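Local coordinates for imine reductase (Bacillus cereus, PDB 4D3D), which reduces cyclic imines such as 2-methylpyrroline with S selectivity, using NADPH as the hydride donor, at residues H203-A208 with I213-F218; D250-G255 with T297-I302; G30-A35 with G135-P140; A37-E42 with S142-S147. One frame throughout, in Å; residues are numbered along the deposited sequence.

Contact 1 (H203-A208 with I213-F218); sequences HALAIA and ITAEQF
Leu205 and Phe218 meet because both swing CG trans to the main-chain N, with chi1 at 178° and -173°, which sends a leucine methyl and one flank of the ring into the groove between helix 182-210 and the start of helix 215-242. CD1 of Leu205 lies 3.6 Å from Ala215 CA and 4.2 Å from Phe218 CD2, and both leucine methyls lie close to Ala215 CB. Ala204 CB comes at a slant to the same ring, 3.9 Å from Phe218 CE2. One turn further on, Ala208 CB rests 4.0 Å from Ile213 CB. Beside that pair Ile213 N donates to Ala208 O over 2.9 Å, tying the end of the first helix to the residue before the cap. Thr214 then opens the next helix with a capping box: Gln217 N gives to Thr214 OG1 (3.1 Å), and Thr214 N gives to Gln217 OE1 (3.0 Å). The carboxylate of Asp241 of the second subunit accepts from Ala215 N and Glu216 N, the two amides that follow Thr214. The sharp corner is thus apolar on its inner side, while side-chain oxygens meet the amides at the start of helix 215-242, a place where the helix dipole would suit a carboxylate.

Contact 2 (D250-G255 with T297-I302); sequences DRLAMG and TSLIEI
Leu252 is the centre of this small contact, pushing one methyl into the side chain of Leu299. Its CG lies trans to the main-chain N (chi1 -173°), which sends the isobutyl group out from the first turn of helix 252-268 toward 297-302. CD1 of Leu252 sits 3.9 Å from Leu299 CD1 and equally 3.9 Å from Leu299 CG, with Leu299 CD2 hardly further off, so a single methyl faces the fork of the other leucine. Leu299 reaches back because its CG stands beside its own N, opposite the carbonyl carbon (chi1 -58°). The other methyl, Leu252 CD2, approaches Ser298 OG at 4.2 Å, a plain van der Waals touch. The hydroxyl oxygen that meets the methyl is already bonded to Ser295 O, a tie that closes the turn leading into 297-302. No hydrogen bond joins the two segments directly. Phe283 of helix 274-288 touches both leucines, and Leu199 of the second subunit packs on Leu299. Just ahead of the helix, Asp250 takes bonds from Tyr236 OH, Ser295 OG and Phe296 N, tying the start of helix 252-268 to the turn just before 297-302. This is leucine packing between a helix start and the C-terminal turns, in the all-helical domain related to that of 6-phosphogluconate dehydrogenase, close to the interface between subunits.

Contact 3 (G30-A35 with G135-P140); sequences GPMGQA and GGVQVP
Met32 and Pro140 bring the two backbones to their closest approach, with CA atoms 7.4 Å apart. On one side Gly30 is the N-cap of helix 31-42, whose first turn is set by the bond from Gln34 N to Gly30 O. On the other, strand 131-137 ends at Val137; Gln138, with a psi near zero, kinks the chain, and Val139 and Pro140 run on extended. The gap between them is bridged by one side chain and no hydrogen bond. Met32 leaves the helix with CG trans to its N (chi1 -169°), then bends at both chi2 and chi3, a curl that delivers the terminal methyl rather than the sulfur to the far chain. Met32 CE lies 3.4 Å from Val139 O, a close methyl-to-carbonyl approach, and 3.9 Å from Pro140 C, so it rests against the main chain of Val139 and Pro140. From the strand end Val137 CG1 reaches toward the same methyl, 4.1 Å from Met32 CE. The methyl is therefore met both by an isopropyl group and by main chain. Gly30 and Gly33 belong to a GxGxxG pattern that in Rossmann folds usually lets the cofactor pyrophosphate come close to the helix start; no cofactor is bound here, so that role is inferred. Around the contact, Pro141 packs on Pro31, Met32 and Ala35, and Ile144 also touches Met32. Strand 149-155 runs antiparallel beside strand 131-137, with Thr151 against Val137, so the methionine joins the first Rossmann helix to the loop between these two strands.

Contact 4 (A37-E42 with S142-S147); sequences ADVFLE and SGIGKS
Val39 makes the whole of the tight side of this contact, pressing both its methyls toward the corner formed by Ile144 and Gly145. Val39 CG2 is 3.9 Å from Ile144 CG2 and just as near Ile144 O, while Val39 CG1 lies 4.1 Å from Gly145 CA. With chi1 at 168° the valine puts CG1 trans to its N and CG2 beside it, which splays the fork over the turn. The two side chains meet at a slant, methyl on methyl; the longer branch of Ile144, by contrast, runs away from Val39, and Ile144 also packs on Met36 of the same helix. Gly143 to Lys146 is a type II beta turn, and its third position, at a positive phi (97°), is a glycine: with no CB on Gly145, the valine methyls can come up to its CA. Helix 157-170 borders the buried side: Val169 touches Val39, Leu170 touches Ile144, and Gly145 and Leu170 share a backbone bond. The outer side is much looser. Glu42 points its CB toward the turn, but its OE1 stays 6.8 Å from Gly145 CA. Lys146 is turned to its own segment, its NZ giving a bond to Ser142 O of 2.9 Å from above the carbonyl plane. This is packing within the Rossmann-type domain, the part that by family would bind the NADPH: its first helix, 31-42, lies against the turn linking strands 131-137 and 149-155.

From the N terminus, helix 31-42 supplies the first halves of contact 3 and contact 4 in turn, and the second halves come about a hundred residues later in the same order, so the two long loops cross rather than nest. They also touch, Met32 SD lying 3.7 Å from Ile144 CG1, and together they hold the first Rossmann helix to the loop between strands 131-137 and 149-155. In the helical domain, contact 1 closes a four-residue corner between helices 182-210 and 215-242. Contact 2 then closes a 41-residue loop containing most of helix 252-268 and helix 274-288. It follows contact 1 in series, about 28 Å away between centres, and both touch the second subunit.

Contact 1 (H203-A208 with I213-F218)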
loop_
_atom_site.group_PDB
_atom_site.type_symbol
_atom_site.label_atom_id
_atom_site.label_comp_id
_atom_site.label_asym_id
_atom_site.label_seq_id
_atom_site.Cartn_x
_atom_site.Cartn_y
_atom_site.Cartn_z
ATOM N N HIS B 203 2.072 4.226 -10.246
ATOM C CA HIS B 203 3.239 3.671 -10.825
ATOM C C HIS B 203 2.885 2.391 -11.692
ATOM O O HIS B 203 3.306 2.317 -12.884
ATOM C CB HIS B 203 4.243 3.321 -9.758
ATOM C CG HIS B 203 5.552 2.899 -10.313
ATOM N ND1 HIS B 203 5.861 1.563 -10.578
ATOM C CD2 HIS B 203 6.616 3.611 -10.748
ATOM C CE1 HIS B 203 7.052 1.488 -11.161
ATOM N NE2 HIS B 203 7.551 2.717 -11.225
ATOM N N ALA B 204 2.163 1.494 -11.067
ATOM C CA ALA B 204 1.641 0.270 -11.738
ATOM C C ALA B 204 0.765 0.668 -12.956
ATOM O O ALA B 204 0.911 0.078 -14.075
ATOM C CB ALA B 204 0.863 -0.582 -10.778
ATOM N N LEU B 205 -0.119 1.641 -12.783
ATOM C CA LEU B 205 -0.950 2.140 -13.890
ATOM C C LEU B 205 -0.090 2.701 -15.024
ATOM O O LEU B 205 -0.374 2.450 -16.239
ATOM C CB LEU B 205 -1.976 3.135 -13.396
ATOM C CG LEU B 205 -2.866 3.748 -14.467
ATOM C CD1 LEU B 205 -3.685 2.652 -15.166
ATOM C CD2 LEU B 205 -3.747 4.755 -13.787
ATOM N N ALA B 206 1.002 3.431 -14.732
ATOM C CA ALA B 206 1.838 3.920 -15.791
ATOM C C ALA B 206 2.457 2.800 -16.662
ATOM O O ALA B 206 2.628 2.921 -17.915
ATOM C CB ALA B 206 2.955 4.775 -15.233
ATOM N N ILE B 207 2.893 1.708 -15.980
ATOM C CA ILE B 207 3.388 0.492 -16.667
ATOM C C ILE B 207 2.264 -0.061 -17.543
ATOM O O ILE B 207 2.560 -0.407 -18.715
ATOM C CB ILE B 207 3.897 -0.549 -15.672
ATOM C CG1 ILE B 207 5.097 -0.030 -14.896
ATOM C CG2 ILE B 207 4.314 -1.863 -16.413
ATOM C CD1 ILE B 207 5.532 -0.925 -13.751
ATOM N N ALA B 208 1.068 -0.170 -17.030
ATOM C CA ALA B 208 -0.066 -0.783 -17.751
ATOM C C ALA B 208 -0.347 0.091 -19.001
ATOM O O ALA B 208 -0.465 -0.398 -20.091
ATOM C CB ALA B 208 -1.259 -0.775 -16.903
ATOM N N ILE B 213 -2.822 -0.809 -21.769
ATOM C CA ILE B 213 -3.949 -1.126 -20.920
ATOM C C ILE B 213 -4.416 0.118 -20.189
ATOM O O ILE B 213 -3.599 0.864 -19.625
ATOM C CB ILE B 213 -3.512 -2.191 -19.859
ATOM C CG1 ILE B 213 -3.012 -3.503 -20.481
ATOM C CG2 ILE B 213 -4.622 -2.456 -18.891
ATOM C CD1 ILE B 213 -3.998 -4.084 -21.479
ATOM N N THR B 214 -5.717 0.294 -20.084
ATOM C CA THR B 214 -6.334 1.461 -19.460
ATOM C C THR B 214 -6.562 1.303 -17.937
ATOM O O THR B 214 -6.481 0.188 -17.370
ATOM C CB THR B 214 -7.694 1.804 -20.071
ATOM O OG1 THR B 214 -8.645 0.772 -19.809
ATOM C CG2 THR B 214 -7.501 1.959 -21.570
ATOM N N ALA B 215 -6.868 2.419 -17.274
ATOM C CA ALA B 215 -7.232 2.322 -15.890
ATOM C C ALA B 215 -8.522 1.544 -15.690
ATOM O O ALA B 215 -8.665 0.817 -14.735
ATOM C CB ALA B 215 -7.324 3.678 -15.251
ATOM N N GLU B 216 -9.455 1.652 -16.646
ATOM C CA GLU B 216 -10.703 0.862 -16.546
ATOM C C GLU B 216 -10.455 -0.652 -16.592
ATOM O O GLU B 216 -11.042 -1.412 -15.778
ATOM C CB GLU B 216 -11.666 1.306 -17.695
ATOM C CG GLU B 216 -13.026 0.594 -17.616
ATOM C CD GLU B 216 -13.863 1.034 -16.419
ATOM O OE1 GLU B 216 -13.569 2.112 -15.812
ATOM O OE2 GLU B 216 -14.822 0.306 -16.080
ATOM N N GLN B 217 -9.535 -1.053 -17.419
ATOM C CA GLN B 217 -9.091 -2.459 -17.550
ATOM C C GLN B 217 -8.380 -2.943 -16.266
ATOM O O GLN B 217 -8.654 -4.039 -15.770
ATOM C CB GLN B 217 -8.186 -2.645 -18.722
ATOM C CG GLN B 217 -8.905 -2.602 -20.082
ATOM C CD GLN B 217 -7.932 -2.763 -21.234
ATOM O OE1 GLN B 217 -7.124 -1.896 -21.498
ATOM N NE2 GLN B 217 -8.022 -3.885 -21.937
ATOM N N PHE B 218 -7.536 -2.072 -15.711
ATOM C CA PHE B 218 -6.797 -2.411 -14.481
ATOM C C PHE B 218 -7.619 -2.397 -13.225
ATOM O O PHE B 218 -7.294 -3.148 -12.268
ATOM C CB PHE B 218 -5.559 -1.456 -14.384
ATOM C CG PHE B 218 -4.594 -1.776 -13.275
ATOM C CD1 PHE B 218 -4.308 -3.073 -12.861
ATOM C CD2 PHE B 218 -3.831 -0.718 -12.713
ATOM C CE1 PHE B 218 -3.359 -3.311 -11.889
ATOM C CE2 PHE B 218 -2.881 -0.955 -11.748
ATOM C CZ PHE B 218 -2.657 -2.249 -11.323
#

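Contact 2 (D250-G255 with T297-I302)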
loop_
_atom_site.group_PDB
_atom_site.type_symbol
_atom_site.label_atom_id
_atom_site.label_comp_id
_atom_site.label_asym_id
_atom_site.label_seq_id
_atom_site.Cartn_x
_atom_site.Cartn_y
_atom_site.Cartn_z
ATOM N N ASP B 250 7.090 -17.968 3.318
ATOM C CA ASP B 250 7.717 -17.106 2.361
ATOM C C ASP B 250 9.201 -16.869 2.776
ATOM O O ASP B 250 9.521 -16.896 3.929
ATOM C CB ASP B 250 7.015 -15.717 2.203
ATOM C CG ASP B 250 7.393 -14.728 3.352
ATOM O OD1 ASP B 250 6.898 -14.810 4.479
ATOM O OD2 ASP B 250 8.312 -13.898 3.107
ATOM N N ARG B 251 10.055 -16.727 1.763
ATOM C CA ARG B 251 11.496 -16.503 2.031
ATOM C C ARG B 251 11.950 -15.176 1.362
ATOM O O ARG B 251 11.639 -14.838 0.210
ATOM C CB ARG B 251 12.332 -17.692 1.495
ATOM C CG ARG B 251 12.060 -18.905 2.449
ATOM C CD ARG B 251 12.997 -20.048 2.374
ATOM N NE ARG B 251 12.491 -21.200 3.166
ATOM C CZ ARG B 251 12.735 -21.518 4.446
ATOM N NH1 ARG B 251 13.428 -20.755 5.291
ATOM N NH2 ARG B 251 12.183 -22.636 4.920
ATOM N N LEU B 252 12.750 -14.416 2.126
ATOM C CA LEU B 252 13.216 -13.112 1.594
ATOM C C LEU B 252 13.886 -13.207 0.239
ATOM O O LEU B 252 13.737 -12.366 -0.619
ATOM C CB LEU B 252 14.179 -12.444 2.592
ATOM C CG LEU B 252 14.606 -11.026 2.263
ATOM C CD1 LEU B 252 13.406 -10.076 2.244
ATOM C CD2 LEU B 252 15.658 -10.511 3.224
ATOM N N ALA B 253 14.719 -14.243 -0.004
ATOM C CA ALA B 253 15.421 -14.362 -1.275
ATOM C C ALA B 253 14.445 -14.431 -2.428
ATOM O O ALA B 253 14.726 -13.912 -3.512
ATOM C CB ALA B 253 16.299 -15.618 -1.253
ATOM N N MET B 254 13.318 -15.098 -2.186
ATOM C CA MET B 254 12.282 -15.217 -3.237
ATOM C C MET B 254 11.565 -13.828 -3.457
ATOM O O MET B 254 11.199 -13.508 -4.614
ATOM C CB MET B 254 11.270 -16.305 -2.934
ATOM C CG MET B 254 11.829 -17.711 -2.831
ATOM S SD MET B 254 12.554 -18.207 -4.387
ATOM C CE MET B 254 11.107 -18.729 -5.300
ATOM N N GLY B 255 11.333 -13.127 -2.390
ATOM C CA GLY B 255 10.817 -11.736 -2.463
ATOM C C GLY B 255 11.723 -10.842 -3.236
ATOM O O GLY B 255 11.273 -10.068 -4.064
ATOM N N THR B 297 9.057 -10.201 6.408
ATOM C CA THR B 297 8.727 -9.365 7.590
ATOM C C THR B 297 9.993 -8.972 8.337
ATOM O O THR B 297 10.013 -7.997 9.056
ATOM C CB THR B 297 7.702 -9.985 8.534
ATOM O OG1 THR B 297 8.197 -11.214 9.067
ATOM C CG2 THR B 297 6.415 -10.204 7.833
ATOM N N SER B 298 11.050 -9.744 8.114
ATOM C CA SER B 298 12.340 -9.452 8.711
ATOM C C SER B 298 12.853 -8.064 8.275
ATOM O O SER B 298 13.767 -7.534 8.956
ATOM C CB SER B 298 13.397 -10.525 8.377
ATOM O OG SER B 298 13.717 -10.612 7.001
ATOM N N LEU B 299 12.384 -7.535 7.161
ATOM C CA LEU B 299 12.732 -6.162 6.743
ATOM C C LEU B 299 12.337 -5.052 7.732
ATOM O O LEU B 299 12.930 -3.956 7.663
ATOM C CB LEU B 299 12.249 -5.839 5.344
ATOM C CG LEU B 299 12.733 -6.739 4.191
ATOM C CD1 LEU B 299 12.045 -6.463 2.891
ATOM C CD2 LEU B 299 14.252 -6.621 4.058
ATOM N N ILE B 300 11.516 -5.369 8.698
ATOM C CA ILE B 300 11.238 -4.392 9.744
ATOM C C ILE B 300 12.516 -4.066 10.526
ATOM O O ILE B 300 12.696 -2.964 11.002
ATOM C CB ILE B 300 10.056 -4.823 10.604
ATOM C CG1 ILE B 300 9.479 -3.561 11.281
ATOM C CG2 ILE B 300 10.462 -5.841 11.573
ATOM C CD1 ILE B 300 8.207 -3.770 12.043
ATOM N N GLU B 301 13.466 -4.998 10.529
ATOM C CA GLU B 301 14.761 -4.735 11.141
ATOM C C GLU B 301 15.564 -3.716 10.412
ATOM O O GLU B 301 16.334 -2.958 11.082
ATOM C CB GLU B 301 15.597 -6.023 11.304
ATOM C CG GLU B 301 14.861 -7.100 12.091
ATOM C CD GLU B 301 14.336 -6.688 13.498
ATOM O OE1 GLU B 301 14.973 -5.900 14.195
ATOM O OE2 GLU B 301 13.266 -7.179 13.906
ATOM N N ILE B 302 15.452 -3.638 9.080
ATOM C CA ILE B 302 16.089 -2.631 8.329
ATOM C C ILE B 302 15.454 -1.248 8.637
ATOM O O ILE B 302 16.186 -0.261 8.788
ATOM C CB ILE B 302 16.027 -2.929 6.810
ATOM C CG1 ILE B 302 16.819 -4.206 6.495
ATOM C CG2 ILE B 302 16.511 -1.744 5.991
ATOM C CD1 ILE B 302 18.277 -4.121 6.878
#

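Contact 3 (G30-A35 with G135-P140)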
loop_
_atom_site.group_PDB
_atom_site.type_symbol
_atom_site.label_atom_id
_atom_site.label_comp_id
_atom_site.label_asym_id
_atom_site.label_seq_id
_atom_site.Cartn_x
_atom_site.Cartn_y
_atom_site.Cartn_z
ATOM N N GLY B 30 -9.628 29.449 10.061
ATOM C CA GLY B 30 -9.555 28.836 8.741
ATOM C C GLY B 30 -10.830 28.077 8.469
ATOM O O GLY B 30 -11.772 28.124 9.259
ATOM N N PRO B 31 -10.878 27.349 7.369
ATOM C CA PRO B 31 -12.074 26.580 6.990
ATOM C C PRO B 31 -12.517 25.575 8.031
ATOM O O PRO B 31 -13.726 25.397 8.239
ATOM C CB PRO B 31 -11.624 25.829 5.730
ATOM C CG PRO B 31 -10.603 26.732 5.132
ATOM C CD PRO B 31 -9.897 27.417 6.266
ATOM N N MET B 32 -11.537 24.887 8.650
ATOM C CA MET B 32 -11.868 23.921 9.719
ATOM C C MET B 32 -12.487 24.604 10.946
ATOM O O MET B 32 -13.547 24.217 11.398
ATOM C CB MET B 32 -10.642 23.093 10.107
ATOM C CG MET B 32 -10.962 21.907 11.013
ATOM S SD MET B 32 -12.197 20.753 10.374
ATOM C CE MET B 32 -11.152 19.829 9.231
ATOM N N GLY B 33 -11.828 25.648 11.442
ATOM C CA GLY B 33 -12.346 26.437 12.573
ATOM C C GLY B 33 -13.740 27.017 12.300
ATOM O O GLY B 33 -14.628 26.992 13.174
ATOM N N GLN B 34 -13.925 27.538 11.088
ATOM C CA GLN B 34 -15.250 28.048 10.706
ATOM C C GLN B 34 -16.323 26.965 10.677
ATOM O O GLN B 34 -17.463 27.212 11.150
ATOM C CB GLN B 34 -15.173 28.806 9.361
ATOM C CG GLN B 34 -14.375 30.102 9.423
ATOM C CD GLN B 34 -14.327 30.814 8.076
ATOM O OE1 GLN B 34 -15.045 30.453 7.131
ATOM N NE2 GLN B 34 -13.454 31.815 7.972
ATOM N N ALA B 35 -16.007 25.779 10.171
ATOM C CA ALA B 35 -16.997 24.726 10.107
ATOM C C ALA B 35 -17.366 24.251 11.488
ATOM O O ALA B 35 -18.507 23.868 11.768
ATOM C CB ALA B 35 -16.488 23.536 9.291
ATOM N N GLY B 135 -6.019 16.310 19.049
ATOM C CA GLY B 135 -7.010 15.786 18.129
ATOM C C GLY B 135 -6.459 15.674 16.687
ATOM O O GLY B 135 -5.812 16.587 16.204
ATOM N N GLY B 136 -6.732 14.542 16.049
ATOM C CA GLY B 136 -6.359 14.208 14.674
ATOM C C GLY B 136 -7.624 14.036 13.852
ATOM O O GLY B 136 -8.216 12.978 13.851
ATOM N N VAL B 137 -8.073 15.128 13.218
ATOM C CA VAL B 137 -9.348 15.098 12.482
ATOM C C VAL B 137 -9.133 14.359 11.156
ATOM O O VAL B 137 -8.253 14.711 10.402
ATOM C CB VAL B 137 -9.891 16.515 12.249
ATOM C CG1 VAL B 137 -11.237 16.477 11.505
ATOM C CG2 VAL B 137 -10.053 17.265 13.588
ATOM N N GLN B 138 -9.980 13.369 10.927
ATOM C CA GLN B 138 -9.819 12.460 9.772
ATOM C C GLN B 138 -10.626 12.881 8.564
ATOM O O GLN B 138 -10.545 12.197 7.556
ATOM C CB GLN B 138 -10.224 11.050 10.189
ATOM C CG GLN B 138 -9.400 10.458 11.312
ATOM C CD GLN B 138 -10.062 9.208 11.835
ATOM O OE1 GLN B 138 -10.734 8.532 11.073
ATOM N NE2 GLN B 138 -9.920 8.904 13.137
ATOM N N VAL B 139 -11.368 13.991 8.632
ATOM C CA VAL B 139 -12.286 14.450 7.561
ATOM C C VAL B 139 -12.022 15.923 7.179
ATOM O O VAL B 139 -11.373 16.696 7.931
ATOM C CB VAL B 139 -13.769 14.283 7.955
ATOM C CG1 VAL B 139 -14.163 12.792 8.202
ATOM C CG2 VAL B 139 -14.126 15.144 9.192
ATOM N N PRO B 140 -12.502 16.353 5.989
ATOM C CA PRO B 140 -12.343 17.744 5.643
ATOM C C PRO B 140 -13.439 18.545 6.367
ATOM O O PRO B 140 -14.328 17.916 6.974
ATOM C CB PRO B 140 -12.571 17.770 4.128
ATOM C CG PRO B 140 -13.391 16.552 3.839
ATOM C CD PRO B 140 -13.081 15.533 4.899
#

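Contact 4 (A37-E42 with S142-S147)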
loop_
_atom_site.group_PDB
_atom_site.type_symbol
_atom_site.label_atom_id
_atom_site.label_comp_id
_atom_site.label_asym_id
_atom_site.label_seq_id
_atom_site.Cartn_x
_atom_site.Cartn_y
_atom_site.Cartn_z
ATOM N N ALA B 37 -17.101 26.091 14.442
ATOM C CA ALA B 37 -17.905 27.119 15.073
ATOM C C ALA B 37 -19.366 27.095 14.560
ATOM O O ALA B 37 -20.324 27.306 15.290
ATOM C CB ALA B 37 -17.254 28.495 14.846
ATOM N N ASP B 38 -19.511 26.884 13.275
ATOM C CA ASP B 38 -20.841 26.854 12.633
ATOM C C ASP B 38 -21.721 25.735 13.220
ATOM O O ASP B 38 -22.910 25.940 13.582
ATOM C CB ASP B 38 -20.587 26.673 11.131
ATOM C CG ASP B 38 -21.651 27.242 10.290
ATOM O OD1 ASP B 38 -21.782 28.489 10.248
ATOM O OD2 ASP B 38 -22.345 26.435 9.656
ATOM N N VAL B 39 -21.135 24.550 13.359
ATOM C CA VAL B 39 -21.862 23.418 13.933
ATOM C C VAL B 39 -22.156 23.605 15.380
ATOM O O VAL B 39 -23.256 23.297 15.818
ATOM C CB VAL B 39 -21.105 22.107 13.751
ATOM C CG1 VAL B 39 -21.703 20.972 14.587
ATOM C CG2 VAL B 39 -21.159 21.761 12.296
ATOM N N PHE B 40 -21.197 24.153 16.147
ATOM C CA PHE B 40 -21.511 24.491 17.515
ATOM C C PHE B 40 -22.730 25.470 17.587
ATOM O O PHE B 40 -23.595 25.263 18.438
ATOM C CB PHE B 40 -20.298 25.109 18.260
ATOM C CG PHE B 40 -19.243 24.121 18.684
ATOM C CD1 PHE B 40 -19.563 22.953 19.378
ATOM C CD2 PHE B 40 -17.882 24.405 18.434
ATOM C CE1 PHE B 40 -18.572 22.038 19.756
ATOM C CE2 PHE B 40 -16.870 23.529 18.865
ATOM C CZ PHE B 40 -17.223 22.350 19.534
ATOM N N LEU B 41 -22.744 26.508 16.734
ATOM C CA LEU B 41 -23.859 27.501 16.733
ATOM C C LEU B 41 -25.187 26.827 16.411
ATOM O O LEU B 41 -26.195 27.053 17.088
ATOM C CB LEU B 41 -23.621 28.665 15.746
ATOM C CG LEU B 41 -22.557 29.674 16.237
ATOM C CD1 LEU B 41 -22.087 30.561 15.087
ATOM C CD2 LEU B 41 -23.031 30.510 17.449
ATOM N N GLU B 42 -25.150 25.968 15.423
ATOM C CA GLU B 42 -26.341 25.205 15.048
ATOM C C GLU B 42 -26.899 24.376 16.211
ATOM O O GLU B 42 -28.102 24.252 16.333
ATOM C CB GLU B 42 -26.014 24.313 13.870
ATOM C CG GLU B 42 -27.178 23.472 13.357
ATOM C CD GLU B 42 -26.743 22.539 12.249
ATOM O OE1 GLU B 42 -25.666 22.797 11.668
ATOM O OE2 GLU B 42 -27.473 21.555 11.975
ATOM N N SER B 142 -16.175 19.784 5.449
ATOM C CA SER B 142 -17.523 19.286 5.103
ATOM C C SER B 142 -17.993 18.087 5.930
ATOM O O SER B 142 -19.187 17.866 6.057
ATOM C CB SER B 142 -17.576 18.897 3.612
ATOM O OG SER B 142 -16.707 17.796 3.310
ATOM N N GLY B 143 -17.069 17.335 6.536
ATOM C CA GLY B 143 -17.421 16.221 7.418
ATOM C C GLY B 143 -17.750 16.596 8.864
ATOM O O GLY B 143 -18.229 15.768 9.630
ATOM N N ILE B 144 -17.513 17.851 9.253
ATOM C CA ILE B 144 -17.854 18.317 10.614
ATOM C C ILE B 144 -19.377 18.380 10.798
ATOM O O ILE B 144 -20.128 18.825 9.907
ATOM C CB ILE B 144 -17.201 19.677 10.923
ATOM C CG1 ILE B 144 -15.669 19.609 10.751
ATOM C CG2 ILE B 144 -17.588 20.147 12.320
ATOM C CD1 ILE B 144 -14.951 18.590 11.644
ATOM N N GLY B 145 -19.849 17.814 11.888
ATOM C CA GLY B 145 -21.278 17.687 12.159
ATOM C C GLY B 145 -21.883 16.332 11.781
ATOM O O GLY B 145 -23.074 16.106 12.011
ATOM N N LYS B 146 -21.074 15.444 11.228
ATOM C CA LYS B 146 -21.578 14.121 10.787
ATOM C C LYS B 146 -21.036 12.984 11.663
ATOM O O LYS B 146 -19.825 12.916 11.916
ATOM C CB LYS B 146 -21.191 13.912 9.349
ATOM C CG LYS B 146 -21.761 14.958 8.430
ATOM C CD LYS B 146 -21.303 14.733 7.017
ATOM C CE LYS B 146 -21.895 15.781 6.084
ATOM N NZ LYS B 146 -21.015 15.865 4.894
ATOM N N SER B 147 -21.903 12.091 12.138
ATOM C CA SER B 147 -21.500 11.063 13.085
ATOM C C SER B 147 -20.628 10.013 12.405
ATOM O O SER B 147 -19.878 9.343 13.093
ATOM C CB SER B 147 -22.728 10.411 13.729
ATOM O OG SER B 147 -23.513 9.865 12.666
#